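Local coordinates for borrelidin polyketide synthase, type I (Streptomyces parvulus, PDB 6OBT), which probably dehydrates a beta-hydroxyacyl intermediate to its alpha,beta-unsaturated form, as a dehydratase domain of the borrelidin polyketide synthase, at residues V35-A40 and A47-P52. Sequence-based numbering, arbitrary orientation.
Sequences VGLTEA and AAVDLP
Thr38 and Ala48 pair across a short antiparallel beta hairpin at the edge of what is probably the double-hotdog fold of polyketide synthase dehydratases, with strand 38-39 outermost within its chain. Two reciprocal backbone bonds link the strands: Thr38 N gives to Ala48 O at 3.1 Å, and Ala48 N gives to Thr38 O at 2.9 Å. Glu39 and Ala47 form the adjoining non-hydrogen-bonded pair, where Ala47 CA makes a CA-H...O contact with Thr38 O at 3.4 Å. The sheet continues from 47-50 into strand 55-62, whose Trp58 packs on Ala40 and Ala48. Just before the strand, Leu37 holds CG anti to its carbonyl carbon (chi1 -51°), which carries the side chain across Val49 and sets CD2 against both methyls, CG1 and CG2, each at 3.8 Å. Leu37 also packs on Leu37 of the second subunit, so this edge belongs to the dimer contact. Asp50 is gripped by two arginines, Arg56 of its own chain and Arg141 of the second subunit, an arrangement likely to favour its charged form. A water bridges the segments: it accepts from Asp50 N at 2.9 Å, donates to Ala48 O and weakly to Asp50 OD2, and hydrogen-bonds Thr38 OG1 at 3.3 Å.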
loop_
_atom_site.group_PDB
_atom_site.type_symbol
_atom_site.label_atom_id
_atom_site.label_comp_id
_atom_site.label_asym_id
_atom_site.label_seq_id
_atom_site.Cartn_x
_atom_site.Cartn_y
_atom_site.Cartn_z
ATOM N N VAL A 35 -9.066 5.242 2.230
ATOM C CA VAL A 35 -8.527 4.604 1.031
ATOM C C VAL A 35 -8.182 3.136 1.291
ATOM O O VAL A 35 -7.377 2.547 0.570
ATOM C CB VAL A 35 -7.325 5.383 0.471
ATOM C CG1 VAL A 35 -7.709 6.847 0.311
ATOM C CG2 VAL A 35 -6.100 5.260 1.380
ATOM N N GLY A 36 -8.792 2.535 2.312
ATOM C CA GLY A 36 -8.673 1.113 2.559
ATOM C C GLY A 36 -7.399 0.692 3.242
ATOM O O GLY A 36 -7.019 -0.478 3.141
ATOM N N LEU A 37 -6.734 1.600 3.944
ATOM C CA LEU A 37 -5.495 1.308 4.645
ATOM C C LEU A 37 -5.703 1.446 6.151
ATOM O O LEU A 37 -6.788 1.775 6.625
ATOM C CB LEU A 37 -4.365 2.240 4.193
ATOM C CG LEU A 37 -4.124 2.374 2.691
ATOM C CD1 LEU A 37 -2.887 3.194 2.506
ATOM C CD2 LEU A 37 -3.973 1.004 2.043
ATOM N N THR A 38 -4.625 1.238 6.895
ATOM C CA THR A 38 -4.656 1.225 8.355
ATOM C C THR A 38 -3.734 2.310 8.880
ATOM O O THR A 38 -2.593 2.424 8.428
ATOM C CB THR A 38 -4.228 -0.139 8.905
ATOM O OG1 THR A 38 -5.058 -1.161 8.338
ATOM C CG2 THR A 38 -4.370 -0.177 10.418
ATOM N N GLU A 39 -4.232 3.117 9.814
ATOM C CA GLU A 39 -3.362 4.044 10.525
ATOM C C GLU A 39 -2.359 3.252 11.356
ATOM O O GLU A 39 -2.745 2.417 12.178
ATOM C CB GLU A 39 -4.190 4.969 11.411
ATOM C CG GLU A 39 -5.137 5.879 10.659
ATOM C CD GLU A 39 -4.501 7.205 10.281
ATOM O OE1 GLU A 39 -3.331 7.434 10.659
ATOM O OE2 GLU A 39 -5.174 8.020 9.609
ATOM N N ALA A 40 -1.069 3.515 11.145
ATOM C CA ALA A 40 -0.005 2.686 11.701
ATOM C C ALA A 40 0.684 3.288 12.924
ATOM O O ALA A 40 1.466 2.586 13.575
ATOM C CB ALA A 40 1.037 2.377 10.615
ATOM N N ALA A 47 1.138 4.871 7.612
ATOM C CA ALA A 47 0.089 4.039 7.031
ATOM C C ALA A 47 0.615 2.633 6.817
ATOM O O ALA A 47 1.798 2.440 6.522
ATOM C CB ALA A 47 -0.403 4.623 5.690
ATOM N N ALA A 48 -0.276 1.648 6.944
ATOM C CA ALA A 48 0.055 0.252 6.707
ATOM C C ALA A 48 -0.897 -0.323 5.671
ATOM O O ALA A 48 -2.096 -0.025 5.685
ATOM C CB ALA A 48 -0.042 -0.582 8.000
ATOM N N VAL A 49 -0.361 -1.157 4.783
ATOM C CA VAL A 49 -1.115 -1.754 3.684
ATOM C C VAL A 49 -1.073 -3.264 3.872
ATOM O O VAL A 49 -0.077 -3.910 3.520
ATOM C CB VAL A 49 -0.552 -1.365 2.312
ATOM C CG1 VAL A 49 -1.512 -1.803 1.200
ATOM C CG2 VAL A 49 -0.300 0.121 2.239
ATOM N N ASP A 50 -2.159 -3.839 4.398
ATOM C CA ASP A 50 -2.301 -5.286 4.386
ATOM C C ASP A 50 -2.541 -5.758 2.967
ATOM O O ASP A 50 -3.331 -5.169 2.225
ATOM C CB ASP A 50 -3.468 -5.747 5.269
ATOM C CG ASP A 50 -3.227 -5.497 6.749
ATOM O OD1 ASP A 50 -2.156 -5.882 7.260
ATOM O OD2 ASP A 50 -4.122 -4.917 7.401
ATOM N N LEU A 51 -1.889 -6.851 2.604
ATOM C CA LEU A 51 -2.019 -7.405 1.275
ATOM C C LEU A 51 -2.429 -8.866 1.362
ATOM O O LEU A 51 -2.139 -9.537 2.360
ATOM C CB LEU A 51 -0.696 -7.295 0.517
ATOM C CG LEU A 51 -0.272 -5.859 0.224
ATOM C CD1 LEU A 51 1.156 -5.863 -0.263
ATOM C CD2 LEU A 51 -1.221 -5.271 -0.829
ATOM N N PRO A 52 -3.097 -9.384 0.333
ATOM C CA PRO A 52 -3.471 -10.810 0.331
ATOM C C PRO A 52 -2.281 -11.750 0.291
ATOM O O PRO A 52 -2.446 -12.951 0.532
ATOM C CB PRO A 52 -4.337 -10.945 -0.927
ATOM C CG PRO A 52 -4.011 -9.764 -1.758
ATOM C CD PRO A 52 -3.556 -8.676 -0.885
HETATM O O HOH W 1 -4.386 -2.270 5.312
#